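TatD-related deoxyribonuclease (Thermotoga maritima, PDB 1J6O) probably acts as a metal-dependent deoxyribonuclease of the TatD family, hydrolysing ester bonds in DNA at the mouth of a TIM-like barrel. Local coordinates at residues A[72-77]-A[137-142]; A[106-111]-A[144-149]; A[127-132]-A[155-160]; A[163-168]-A[210-215]; A[188-193]-A[237-242]. All coordinates share one frame; numbering follows the deposited sequence.

In the fold
The five contacts are spread round an eight-stranded parallel TIM barrel. Along the chain contacts 1, 2 and 3 cross one another and close before contacts 4 and 5, which also cross, open. Contacts 1 and 2, about 9 Å apart between centres, share neighbouring strands 98-107 and 136-141; Arg141 N probably hydrogen-bonds to Leu106 O. Contact 4 lies about 12 Å from contact 1 between centres, and a probable Val138 O to His164 N bond joins them; together they hold His139, His164 and Asp214, predicted metal ligands. Contact 3, away from that site, and contact 5, beside strand 209-211, lie on opposite sides of the chain's centre, about 32 Å between centres.

Contact 1: residues A[72-77]-A[137-142]; sequences GVHPHD and VVHIRD
The imidazoles of His74 and His139 meet at the mouth of the TIM barrel, where the loop after strand 67-71 comes up to strand 136-141. The rings meet obliquely, planes at 46° and centroids 4.5 Å apart. NE2 of His74 hangs over the centre of one face of the His139 ring, 3.7 Å from its CE1. Both side chains have CG anti to the backbone N, which sends each ring out from its own backbone into the gap between the segments.

Apolar contact is limited to Pro75, whose CG lies 3.9 Å from CD2 of His139, the two side chains crossing at about a right angle. The polar bond that sets the rotation of His74 lies within the 72-77 loop. The backbone N of His76 donates to ND1 of His74, in the ring plane and nearly straight at 169°, so this nitrogen is the acceptor.

His139 is a predicted ligand of a second divalent metal cation; Glu103 and His164 lie close beside it, and His74 also touches Glu103. The contact is therefore part of the wall of the probable metal site. The His76 ring folds back over His74, whose CE1 sits 3.3 Å above the centre of one of its faces.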
# COMPACT_ATOMS: atom_id res chain seq x y z
N GLY A 72 -8.87 5.78 4.79
CA GLY A 72 -9.80 5.47 3.72
C GLY A 72 -10.77 4.37 4.09
O GLY A 72 -10.81 3.88 5.23
N VAL A 73 -11.57 4.00 3.09
CA VAL A 73 -12.57 2.97 3.24
C VAL A 73 -12.36 1.96 2.14
O VAL A 73 -12.48 2.27 0.94
CB VAL A 73 -14.00 3.57 3.15
CG1 VAL A 73 -15.03 2.48 3.32
CG2 VAL A 73 -14.19 4.62 4.23
N HIS A 74 -12.11 0.74 2.58
CA HIS A 74 -11.86 -0.42 1.72
C HIS A 74 -13.14 -0.77 0.94
O HIS A 74 -14.25 -0.54 1.42
CB HIS A 74 -11.43 -1.57 2.66
CG HIS A 74 -10.95 -2.82 1.97
ND1 HIS A 74 -11.81 -3.69 1.32
CD2 HIS A 74 -9.72 -3.39 1.91
CE1 HIS A 74 -11.12 -4.73 0.89
NE2 HIS A 74 -9.85 -4.58 1.23
N PRO A 75 -13.01 -1.33 -0.26
CA PRO A 75 -14.24 -1.65 -0.99
C PRO A 75 -15.19 -2.59 -0.24
O PRO A 75 -16.42 -2.50 -0.40
CB PRO A 75 -13.73 -2.23 -2.33
CG PRO A 75 -12.32 -2.68 -2.04
CD PRO A 75 -11.81 -1.61 -1.08
N HIS A 76 -14.65 -3.48 0.60
CA HIS A 76 -15.53 -4.39 1.32
C HIS A 76 -16.48 -3.58 2.20
O HIS A 76 -17.65 -3.92 2.34
CB HIS A 76 -14.73 -5.37 2.20
CG HIS A 76 -13.94 -6.39 1.43
ND1 HIS A 76 -13.90 -6.66 0.11
CD2 HIS A 76 -13.07 -7.27 2.03
CE1 HIS A 76 -13.00 -7.69 -0.07
NE2 HIS A 76 -12.51 -8.03 1.11
N ASP A 77 -15.97 -2.48 2.75
CA ASP A 77 -16.76 -1.63 3.62
C ASP A 77 -17.55 -0.53 2.88
O ASP A 77 -18.14 0.34 3.53
CB ASP A 77 -15.83 -0.95 4.66
CG ASP A 77 -14.84 -1.92 5.38
OD1 ASP A 77 -13.92 -2.50 4.74
OD2 ASP A 77 -14.94 -2.08 6.63
N VAL A 137 -3.57 4.97 -2.16
CA VAL A 137 -3.09 3.64 -1.80
C VAL A 137 -4.29 2.85 -2.34
O VAL A 137 -5.33 2.78 -1.70
CB VAL A 137 -2.94 3.50 -0.27
CG1 VAL A 137 -2.83 2.06 0.13
CG2 VAL A 137 -1.69 4.27 0.17
N VAL A 138 -4.12 2.25 -3.52
CA VAL A 138 -5.17 1.48 -4.19
C VAL A 138 -5.15 -0.01 -4.08
O VAL A 138 -4.12 -0.66 -4.22
CB VAL A 138 -5.20 1.88 -5.70
CG1 VAL A 138 -6.40 1.24 -6.42
CG2 VAL A 138 -5.26 3.40 -5.83
N HIS A 139 -6.34 -0.57 -3.84
CA HIS A 139 -6.52 -2.00 -3.70
C HIS A 139 -7.33 -2.46 -4.90
O HIS A 139 -8.41 -1.93 -5.14
CB HIS A 139 -7.31 -2.27 -2.41
CG HIS A 139 -7.75 -3.70 -2.25
ND1 HIS A 139 -7.01 -4.63 -1.57
CD2 HIS A 139 -8.87 -4.33 -2.67
CE1 HIS A 139 -7.66 -5.79 -1.56
NE2 HIS A 139 -8.79 -5.63 -2.22
N ILE A 140 -6.82 -3.43 -5.66
CA ILE A 140 -7.57 -3.92 -6.83
C ILE A 140 -7.51 -5.44 -6.85
O ILE A 140 -6.41 -6.02 -6.83
CB ILE A 140 -6.97 -3.44 -8.18
CG1 ILE A 140 -6.95 -1.91 -8.27
CG2 ILE A 140 -7.79 -4.06 -9.34
CD1 ILE A 140 -6.26 -1.36 -9.53
N ARG A 141 -8.67 -6.09 -6.86
CA ARG A 141 -8.73 -7.56 -6.88
C ARG A 141 -9.70 -7.92 -8.03
O ARG A 141 -10.87 -7.57 -7.97
CB ARG A 141 -9.24 -8.10 -5.54
CG ARG A 141 -9.10 -9.63 -5.32
CD ARG A 141 -7.64 -10.10 -5.38
NE ARG A 141 -6.69 -9.03 -5.03
CZ ARG A 141 -5.36 -9.13 -5.06
NH1 ARG A 141 -4.77 -10.27 -5.42
NH2 ARG A 141 -4.61 -8.07 -4.74
N ASP A 142 -9.18 -8.58 -9.07
CA ASP A 142 -10.00 -8.97 -10.22
C ASP A 142 -10.87 -7.83 -10.77
O ASP A 142 -12.04 -8.03 -11.14
CB ASP A 142 -10.88 -10.17 -9.87
CG ASP A 142 -10.06 -11.42 -9.56
OD1 ASP A 142 -8.90 -11.49 -9.99
OD2 ASP A 142 -10.58 -12.35 -8.90

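Contact 2: residues A[106-111]-A[144-149]; sequences LDFFRN and YSEAYE
The Phe108 ring meets Glu146 at its edge, with OE2 of the carboxylate lying in the ring plane and the two planes 89° apart. CE2 on that edge is 3.7 Å from CG of Glu146, so the aliphatic part of the acid packs against it too. A bend at chi2 (89°) turns the Glu146 carboxylate back along the ring edge. Deeper in, Leu106 reaches the helix with one methyl: CD1 is 3.7 Å from the backbone N of Ala147, 3.8 Å from CB of Glu146 and 4.1 Å from CB of Ala147. The end of strand 98-107 thus packs against helix 144-153, which follows the neighbouring strand 136-141, in the beta/alpha layering of a TIM barrel. Gln118 of helix 115-132 touches both Leu106 and Phe108. As the chain leaves the strand, Asp107 OD1 accepts from Phe109 N nearly along its C-O axis at 2.7 Å, an Asx turn, and from Arg110 N above the carboxylate plane at 2.9 Å, which makes an Asx motif.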
# COMPACT_ATOMS: atom_id res chain seq x y z
N LEU A 106 -11.36 -1.46 -5.70
CA LEU A 106 -12.41 -2.40 -6.07
C LEU A 106 -11.97 -3.83 -5.84
O LEU A 106 -10.82 -4.20 -6.10
CB LEU A 106 -12.70 -2.27 -7.58
CG LEU A 106 -13.04 -0.92 -8.18
CD1 LEU A 106 -13.18 -1.07 -9.70
CD2 LEU A 106 -14.34 -0.42 -7.54
N ASP A 107 -12.90 -4.65 -5.35
CA ASP A 107 -12.62 -6.06 -5.11
C ASP A 107 -13.84 -6.80 -5.68
O ASP A 107 -14.89 -6.87 -5.04
CB ASP A 107 -12.47 -6.39 -3.62
CG ASP A 107 -12.22 -7.89 -3.39
OD1 ASP A 107 -12.56 -8.69 -4.28
OD2 ASP A 107 -11.69 -8.29 -2.33
N PHE A 108 -13.70 -7.31 -6.90
CA PHE A 108 -14.80 -8.04 -7.54
C PHE A 108 -14.62 -9.54 -7.35
O PHE A 108 -15.28 -10.35 -8.01
CB PHE A 108 -14.89 -7.68 -9.02
CG PHE A 108 -15.33 -6.27 -9.27
CD1 PHE A 108 -15.76 -5.47 -8.22
CD2 PHE A 108 -15.34 -5.74 -10.56
CE1 PHE A 108 -16.18 -4.16 -8.44
CE2 PHE A 108 -15.77 -4.42 -10.79
CZ PHE A 108 -16.18 -3.64 -9.74
N PHE A 109 -13.71 -9.90 -6.46
CA PHE A 109 -13.48 -11.31 -6.20
C PHE A 109 -14.39 -11.68 -5.04
O PHE A 109 -15.17 -12.62 -5.16
CB PHE A 109 -12.02 -11.60 -5.83
CG PHE A 109 -11.78 -13.02 -5.43
CD1 PHE A 109 -11.82 -14.04 -6.38
CD2 PHE A 109 -11.58 -13.35 -4.10
CE1 PHE A 109 -11.67 -15.38 -6.00
CE2 PHE A 109 -11.42 -14.68 -3.71
CZ PHE A 109 -11.47 -15.70 -4.65
N ARG A 110 -14.31 -10.94 -3.92
CA ARG A 110 -15.13 -11.20 -2.73
C ARG A 110 -16.52 -10.60 -2.83
O ARG A 110 -17.51 -11.18 -2.33
CB ARG A 110 -14.47 -10.65 -1.45
CG ARG A 110 -13.31 -11.44 -0.86
CD ARG A 110 -13.66 -12.87 -0.37
NE ARG A 110 -14.57 -12.96 0.77
CZ ARG A 110 -14.35 -12.42 1.97
NH1 ARG A 110 -13.25 -11.73 2.21
NH2 ARG A 110 -15.23 -12.60 2.93
N ASN A 111 -16.61 -9.43 -3.44
CA ASN A 111 -17.89 -8.74 -3.60
C ASN A 111 -18.77 -8.66 -2.35
O ASN A 111 -19.97 -8.99 -2.37
CB ASN A 111 -18.67 -9.36 -4.75
CG ASN A 111 -18.20 -8.87 -6.10
OD1 ASN A 111 -17.57 -9.75 -6.86
ND2 ASN A 111 -18.39 -7.71 -6.46
N TYR A 144 -8.97 -4.95 -12.49
CA TYR A 144 -8.01 -4.03 -13.10
C TYR A 144 -8.58 -3.18 -14.22
O TYR A 144 -8.37 -1.98 -14.25
CB TYR A 144 -6.77 -4.81 -13.55
CG TYR A 144 -5.91 -5.19 -12.36
CD1 TYR A 144 -4.98 -4.28 -11.85
CD2 TYR A 144 -6.10 -6.40 -11.70
CE1 TYR A 144 -4.25 -4.57 -10.68
CE2 TYR A 144 -5.37 -6.70 -10.51
CZ TYR A 144 -4.46 -5.77 -10.01
OH TYR A 144 -3.80 -6.01 -8.83
N SER A 145 -9.34 -3.79 -15.13
CA SER A 145 -9.91 -3.02 -16.22
C SER A 145 -10.87 -1.96 -15.69
O SER A 145 -10.86 -0.82 -16.14
CB SER A 145 -10.67 -3.92 -17.20
OG SER A 145 -11.36 -3.13 -18.18
N GLU A 146 -11.70 -2.34 -14.73
CA GLU A 146 -12.66 -1.39 -14.17
C GLU A 146 -12.00 -0.26 -13.39
O GLU A 146 -12.41 0.91 -13.49
CB GLU A 146 -13.69 -2.14 -13.31
CG GLU A 146 -14.60 -3.11 -14.09
CD GLU A 146 -14.04 -4.54 -14.22
OE1 GLU A 146 -12.81 -4.74 -14.12
OE2 GLU A 146 -14.86 -5.47 -14.44
N ALA A 147 -10.97 -0.60 -12.62
CA ALA A 147 -10.28 0.41 -11.84
C ALA A 147 -9.54 1.33 -12.81
O ALA A 147 -9.57 2.55 -12.66
CB ALA A 147 -9.31 -0.26 -10.87
N TYR A 148 -8.90 0.75 -13.82
CA TYR A 148 -8.17 1.57 -14.80
C TYR A 148 -9.09 2.63 -15.41
O TYR A 148 -8.76 3.81 -15.43
CB TYR A 148 -7.60 0.71 -15.92
CG TYR A 148 -6.78 1.52 -16.91
CD1 TYR A 148 -5.50 1.99 -16.57
CD2 TYR A 148 -7.26 1.79 -18.19
CE1 TYR A 148 -4.72 2.71 -17.49
CE2 TYR A 148 -6.49 2.51 -19.11
CZ TYR A 148 -5.23 2.96 -18.76
OH TYR A 148 -4.48 3.69 -19.67
N GLU A 149 -10.24 2.19 -15.92
CA GLU A 149 -11.21 3.10 -16.52
C GLU A 149 -11.55 4.25 -15.57
O GLU A 149 -11.58 5.42 -15.96
CB GLU A 149 -12.50 2.35 -16.88
CG GLU A 149 -12.48 1.61 -18.21
CD GLU A 149 -12.45 2.54 -19.41
OE1 GLU A 149 -13.18 3.57 -19.38
OE2 GLU A 149 -11.73 2.25 -20.38

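Contact 3: residues A[127-132]-A[155-160]; sequences ELAGKL and SLPEKR
Pro157 lays its ring against the backbone and side chain of Ala129, with CG as the touching atom. That carbon is 3.5 Å from the carbonyl O of Ala129, 3.7 Å from its CB and 3.7 Å from N of Gly130, so the tip of the proline rests on the Ala129-Gly130 peptide and the Ala129 methyl. CB of Pro157 comes in behind it, 3.8 Å from the same Ala129 O. The backbones come very near each other here, with CA of Gly130 4.4 Å from CA of Pro157; glycine has no side chain to hold the loop off. On the outer flank, Gly130 CA lies 4.0 Å from the carbonyl O of Ser155. The contact is van der Waals packing, much of it against backbone atoms. Within the loop, NH1 of Arg160 gives a weak bond to Pro157 O at 2.8 Å, bent to 121°. Leu136 of strand 136-141 touches both Ala129 and Pro157, and Ile101 of strand 98-107 also packs on Ala129. The contact joins the last turns of helix 115-132 to the segment between helix 144-153 and strand 161-163, an alpha-to-beta loop at the end of the TIM barrel opposite the predicted metal site.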
# COMPACT_ATOMS: atom_id res chain seq x y z
N GLU A 127 -11.47 11.45 -5.73
CA GLU A 127 -11.73 12.90 -5.79
C GLU A 127 -11.18 13.62 -4.57
O GLU A 127 -10.65 14.75 -4.69
CB GLU A 127 -13.23 13.18 -5.96
CG GLU A 127 -13.72 12.59 -7.26
CD GLU A 127 -15.19 12.84 -7.56
OE1 GLU A 127 -16.04 12.62 -6.67
OE2 GLU A 127 -15.48 13.22 -8.70
N LEU A 128 -11.28 12.99 -3.40
CA LEU A 128 -10.75 13.63 -2.21
C LEU A 128 -9.22 13.72 -2.29
O LEU A 128 -8.62 14.74 -1.93
CB LEU A 128 -11.13 12.84 -0.96
CG LEU A 128 -10.49 13.36 0.33
CD1 LEU A 128 -10.99 14.76 0.67
CD2 LEU A 128 -10.83 12.41 1.46
N ALA A 129 -8.57 12.65 -2.75
CA ALA A 129 -7.11 12.67 -2.87
C ALA A 129 -6.67 13.78 -3.84
O ALA A 129 -5.66 14.47 -3.61
CB ALA A 129 -6.61 11.30 -3.35
N GLY A 130 -7.43 13.96 -4.93
CA GLY A 130 -7.09 15.00 -5.89
C GLY A 130 -7.18 16.36 -5.21
O GLY A 130 -6.28 17.22 -5.33
N LYS A 131 -8.25 16.56 -4.46
CA LYS A 131 -8.45 17.81 -3.76
C LYS A 131 -7.33 18.14 -2.75
O LYS A 131 -6.83 19.27 -2.68
CB LYS A 131 -9.80 17.75 -3.03
CG LYS A 131 -10.09 18.96 -2.14
CD LYS A 131 -11.46 18.80 -1.47
CE LYS A 131 -11.72 19.86 -0.41
NZ LYS A 131 -12.92 19.51 0.42
N LEU A 132 -6.94 17.14 -1.97
CA LEU A 132 -5.90 17.31 -0.96
C LEU A 132 -4.49 17.13 -1.50
O LEU A 132 -3.51 17.38 -0.79
CB LEU A 132 -6.14 16.33 0.20
CG LEU A 132 -7.54 16.33 0.87
CD1 LEU A 132 -7.58 15.25 1.99
CD2 LEU A 132 -7.86 17.71 1.44
N SER A 155 -9.32 13.64 -12.49
CA SER A 155 -8.20 14.45 -12.05
C SER A 155 -7.46 13.83 -10.86
O SER A 155 -7.85 14.02 -9.70
CB SER A 155 -8.71 15.84 -11.67
OG SER A 155 -7.66 16.73 -11.35
N LEU A 156 -6.38 13.11 -11.15
CA LEU A 156 -5.59 12.46 -10.11
C LEU A 156 -4.58 13.38 -9.44
O LEU A 156 -4.15 14.38 -10.01
CB LEU A 156 -4.83 11.29 -10.71
CG LEU A 156 -5.72 10.24 -11.34
CD1 LEU A 156 -4.86 9.20 -12.01
CD2 LEU A 156 -6.60 9.62 -10.28
N PRO A 157 -4.17 13.04 -8.21
CA PRO A 157 -3.19 13.86 -7.49
C PRO A 157 -1.87 13.80 -8.25
O PRO A 157 -1.62 12.82 -8.96
CB PRO A 157 -3.07 13.16 -6.13
CG PRO A 157 -4.29 12.31 -6.03
CD PRO A 157 -4.55 11.85 -7.43
N GLU A 158 -1.04 14.83 -8.09
CA GLU A 158 0.27 14.94 -8.75
C GLU A 158 0.98 13.60 -8.63
O GLU A 158 1.37 12.99 -9.63
CB GLU A 158 1.11 16.03 -8.08
CG GLU A 158 0.58 17.45 -8.29
CD GLU A 158 1.20 18.47 -7.35
OE1 GLU A 158 1.92 18.07 -6.41
OE2 GLU A 158 0.95 19.68 -7.53
N LYS A 159 1.18 13.15 -7.39
CA LYS A 159 1.84 11.87 -7.12
C LYS A 159 0.62 10.94 -7.10
O LYS A 159 -0.10 10.90 -6.11
CB LYS A 159 2.48 11.88 -5.73
CG LYS A 159 3.57 12.92 -5.51
CD LYS A 159 4.94 12.27 -5.60
CE LYS A 159 6.06 13.29 -5.43
NZ LYS A 159 5.91 14.03 -4.15
N ARG A 160 0.39 10.22 -8.18
CA ARG A 160 -0.75 9.31 -8.26
C ARG A 160 -0.85 8.34 -7.08
O ARG A 160 -1.90 8.25 -6.41
CB ARG A 160 -0.67 8.53 -9.57
CG ARG A 160 -0.41 9.44 -10.76
CD ARG A 160 -1.56 9.46 -11.72
NE ARG A 160 -1.29 10.29 -12.89
CZ ARG A 160 -1.21 11.62 -12.87
NH1 ARG A 160 -1.38 12.29 -11.73
NH2 ARG A 160 -0.98 12.28 -14.00

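Contact 4: residues A[163-168]-A[210-215]; sequences IHAFSS and VLETDC
Both carboxylate oxygens of Glu212 are engaged by the 163-168 segment, and this is the tight part of the contact. OE2 accepts a hydrogen bond from His164 ND1 through its syn lone pair, at 2.6 Å and 166°; ring and carboxylate are nearly coplanar, 14° apart. OE1 accepts from the backbone N of Ala165 at 2.8 Å, met from above the carboxylate plane. The two bonds fix the rotation of this buried acid, and Glu212 in turn would orient His164, a predicted ligand of the second metal, whose NE2 bonds weakly to Glu103 OE2. Beyond CG the glutamate chain runs extended. The looser side is that of Asp214, whose OD2 stays 3.8 Å from His164 CE1, at the ring edge with the planes 74° apart; OD1 bonds instead to His19 NE2. His17 of strand 13-18 stacks on the His164 ring, and His139 meets it too. The contact bridges the barrel mouth between strands 161-163 and 209-211, past intervening strand 181-185, with helix 233-244 behind Leu211.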
# COMPACT_ATOMS: atom_id res chain seq x y z
N ILE A 163 -0.47 0.97 -6.52
CA ILE A 163 -1.51 -0.05 -6.70
C ILE A 163 -0.85 -1.10 -5.80
O ILE A 163 0.12 -1.78 -6.18
CB ILE A 163 -1.58 -0.58 -8.13
CG1 ILE A 163 -1.86 0.58 -9.09
CG2 ILE A 163 -2.68 -1.65 -8.23
CD1 ILE A 163 -3.12 1.39 -8.73
N HIS A 164 -1.37 -1.23 -4.60
CA HIS A 164 -0.79 -2.17 -3.66
C HIS A 164 -1.03 -3.65 -3.96
O HIS A 164 -2.02 -4.01 -4.58
CB HIS A 164 -1.25 -1.75 -2.26
CG HIS A 164 -2.17 -2.70 -1.58
ND1 HIS A 164 -1.72 -3.72 -0.77
CD2 HIS A 164 -3.52 -2.78 -1.57
CE1 HIS A 164 -2.75 -4.38 -0.28
NE2 HIS A 164 -3.85 -3.83 -0.75
N ALA A 165 -0.10 -4.50 -3.53
CA ALA A 165 -0.20 -5.95 -3.75
C ALA A 165 -0.62 -6.22 -5.19
O ALA A 165 -1.55 -7.00 -5.45
CB ALA A 165 -1.23 -6.57 -2.78
N PHE A 166 0.08 -5.56 -6.11
CA PHE A 166 -0.22 -5.70 -7.54
C PHE A 166 -0.34 -7.19 -7.89
O PHE A 166 0.59 -7.96 -7.65
CB PHE A 166 0.86 -5.06 -8.41
CG PHE A 166 0.59 -5.18 -9.87
CD1 PHE A 166 -0.37 -4.38 -10.47
CD2 PHE A 166 1.24 -6.13 -10.63
CE1 PHE A 166 -0.68 -4.52 -11.82
CE2 PHE A 166 0.93 -6.28 -11.99
CZ PHE A 166 -0.02 -5.47 -12.57
N SER A 167 -1.46 -7.55 -8.50
CA SER A 167 -1.69 -8.94 -8.85
C SER A 167 -2.12 -9.26 -10.27
O SER A 167 -2.84 -10.24 -10.50
CB SER A 167 -2.73 -9.52 -7.89
OG SER A 167 -3.92 -8.73 -7.91
N SER A 168 -1.74 -8.43 -11.24
CA SER A 168 -2.13 -8.72 -12.61
C SER A 168 -0.88 -9.07 -13.42
O SER A 168 0.17 -9.42 -12.85
CB SER A 168 -2.85 -7.54 -13.24
OG SER A 168 -3.57 -7.99 -14.38
N VAL A 210 7.50 -0.54 -5.11
CA VAL A 210 7.76 -0.20 -3.72
C VAL A 210 7.47 -1.52 -3.00
O VAL A 210 6.79 -2.40 -3.56
CB VAL A 210 6.86 0.89 -3.14
CG1 VAL A 210 7.31 2.25 -3.65
CG2 VAL A 210 5.38 0.58 -3.45
N LEU A 211 8.01 -1.68 -1.80
CA LEU A 211 7.80 -2.92 -1.05
C LEU A 211 6.65 -2.76 -0.08
O LEU A 211 6.27 -1.63 0.30
CB LEU A 211 9.03 -3.23 -0.21
CG LEU A 211 10.40 -3.17 -0.87
CD1 LEU A 211 11.47 -3.14 0.22
CD2 LEU A 211 10.59 -4.39 -1.78
N GLU A 212 6.07 -3.88 0.33
CA GLU A 212 4.99 -3.82 1.28
C GLU A 212 4.84 -5.20 1.91
O GLU A 212 5.34 -6.19 1.36
CB GLU A 212 3.68 -3.44 0.59
CG GLU A 212 3.03 -4.59 -0.19
CD GLU A 212 1.69 -4.18 -0.75
OE1 GLU A 212 1.70 -3.40 -1.71
OE2 GLU A 212 0.63 -4.60 -0.20
N THR A 213 4.21 -5.25 3.08
CA THR A 213 4.00 -6.52 3.74
C THR A 213 2.50 -6.79 3.81
O THR A 213 2.09 -7.95 3.75
CB THR A 213 4.45 -6.54 5.23
OG1 THR A 213 3.73 -5.51 5.96
CG2 THR A 213 5.94 -6.34 5.37
N ASP A 214 1.70 -5.74 3.92
CA ASP A 214 0.26 -5.87 4.04
C ASP A 214 0.07 -6.64 5.38
O ASP A 214 -0.93 -7.34 5.59
CB ASP A 214 -0.35 -6.66 2.87
CG ASP A 214 -1.87 -6.49 2.78
OD1 ASP A 214 -2.42 -5.52 3.38
OD2 ASP A 214 -2.52 -7.31 2.09
N CYS A 215 1.03 -6.51 6.30
CA CYS A 215 0.92 -7.22 7.59
C CYS A 215 -0.41 -6.85 8.28
O CYS A 215 -0.84 -5.70 8.23
CB CYS A 215 2.12 -6.89 8.49
SG CYS A 215 2.31 -5.16 9.00

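Contact 5: residues A[188-193]-A[237-242]; sequences PVTYPK and VETISQ
Thr190 and Thr239 cross at about a right angle, the methyl of one set against the hydroxyl of the other: CG2 of Thr190 is 3.3 Å from OG1 of Thr239. Val189 and Thr239 instead lie side by side, running opposite ways, with CG1 of the valine 4.2 Å from CG2 of the threonine. The same CG2 also touches the backbone, 3.4 Å from Val189 O. With CG2 anti to the backbone N and OG1 beside that N (chi1 -66°), Thr239 sets its methyl on Val189 and its hydroxyl on Thr190. In the TIM barrel, the beta-to-alpha loop after strand 181-185, with its short 3-10 segment ending at Thr190, packs here on helix 233-244 of the outer layer. Leu197 and Val201 of helix 195-204 pack on Val189, while Arg198 touches Thr239 and bonds to Val189 O. The hydroxyls find partners in nearby backbone: Thr190 OG1 bonds to Gly187 O and Gln221 N, and Thr239 OG1 weakly to Tyr235 O.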
# COMPACT_ATOMS: atom_id res chain seq x y z
N PRO A 188 3.82 -12.47 -1.48
CA PRO A 188 3.55 -13.40 -2.59
C PRO A 188 4.65 -13.53 -3.66
O PRO A 188 4.72 -14.53 -4.36
CB PRO A 188 2.24 -12.88 -3.18
CG PRO A 188 1.54 -12.27 -1.90
CD PRO A 188 2.69 -11.54 -1.26
N VAL A 189 5.48 -12.51 -3.80
CA VAL A 189 6.56 -12.57 -4.79
C VAL A 189 7.54 -13.73 -4.48
O VAL A 189 8.26 -14.23 -5.38
CB VAL A 189 7.32 -11.21 -4.84
CG1 VAL A 189 8.33 -11.12 -3.69
CG2 VAL A 189 8.02 -11.04 -6.23
N THR A 190 7.56 -14.16 -3.22
CA THR A 190 8.44 -15.24 -2.79
C THR A 190 7.81 -16.64 -2.90
O THR A 190 8.50 -17.63 -2.67
CB THR A 190 8.84 -15.13 -1.32
OG1 THR A 190 7.69 -15.35 -0.50
CG2 THR A 190 9.47 -13.78 -1.00
N TYR A 191 6.52 -16.71 -3.23
CA TYR A 191 5.83 -17.99 -3.35
C TYR A 191 6.29 -18.79 -4.56
O TYR A 191 6.24 -18.30 -5.68
CB TYR A 191 4.31 -17.78 -3.41
CG TYR A 191 3.73 -17.09 -2.19
CD1 TYR A 191 4.51 -16.86 -1.05
CD2 TYR A 191 2.40 -16.68 -2.17
CE1 TYR A 191 3.96 -16.23 0.09
CE2 TYR A 191 1.85 -16.06 -1.07
CZ TYR A 191 2.63 -15.84 0.06
OH TYR A 191 2.06 -15.23 1.15
N PRO A 192 6.73 -20.04 -4.34
CA PRO A 192 7.18 -20.81 -5.51
C PRO A 192 6.16 -20.85 -6.64
O PRO A 192 6.53 -20.81 -7.81
CB PRO A 192 7.48 -22.20 -4.92
CG PRO A 192 6.60 -22.28 -3.71
CD PRO A 192 6.71 -20.87 -3.13
N LYS A 193 4.89 -20.89 -6.28
CA LYS A 193 3.81 -20.94 -7.26
C LYS A 193 3.61 -19.68 -8.07
O LYS A 193 3.12 -19.74 -9.20
N VAL A 237 12.77 -8.49 -0.52
CA VAL A 237 13.87 -7.83 -1.19
C VAL A 237 14.82 -8.91 -1.78
O VAL A 237 15.30 -8.79 -2.91
CB VAL A 237 14.66 -6.97 -0.18
CG1 VAL A 237 16.03 -6.59 -0.76
CG2 VAL A 237 13.85 -5.70 0.17
N GLU A 238 15.09 -9.95 -0.99
CA GLU A 238 15.96 -11.03 -1.43
C GLU A 238 15.47 -11.59 -2.75
O GLU A 238 16.23 -11.68 -3.72
CB GLU A 238 16.01 -12.12 -0.37
CG GLU A 238 16.74 -13.37 -0.79
CD GLU A 238 16.93 -14.31 0.39
OE1 GLU A 238 15.94 -14.51 1.14
OE2 GLU A 238 18.05 -14.84 0.55
N THR A 239 14.20 -11.96 -2.80
CA THR A 239 13.65 -12.51 -4.04
C THR A 239 13.75 -11.51 -5.19
O THR A 239 14.18 -11.88 -6.30
CB THR A 239 12.18 -12.96 -3.84
OG1 THR A 239 12.14 -14.06 -2.92
CG2 THR A 239 11.53 -13.38 -5.16
N ILE A 240 13.36 -10.26 -4.94
CA ILE A 240 13.43 -9.26 -6.01
C ILE A 240 14.84 -9.12 -6.54
O ILE A 240 15.04 -9.05 -7.75
CB ILE A 240 12.92 -7.89 -5.53
CG1 ILE A 240 11.41 -8.00 -5.23
CG2 ILE A 240 13.19 -6.80 -6.59
CD1 ILE A 240 10.83 -6.72 -4.60
N SER A 241 15.82 -9.08 -5.64
CA SER A 241 17.21 -8.95 -6.06
C SER A 241 17.64 -10.16 -6.90
O SER A 241 18.37 -10.03 -7.90
CB SER A 241 18.12 -8.80 -4.84
OG SER A 241 18.23 -10.01 -4.10
N GLN A 242 17.18 -11.35 -6.52
CA GLN A 242 17.57 -12.54 -7.27
C GLN A 242 16.93 -12.57 -8.64
O GLN A 242 17.57 -12.88 -9.65
CB GLN A 242 17.20 -13.78 -6.47
CG GLN A 242 17.88 -13.79 -5.12
CD GLN A 242 17.43 -14.91 -4.24
OE1 GLN A 242 16.29 -15.39 -4.34
NE2 GLN A 242 18.32 -15.34 -3.35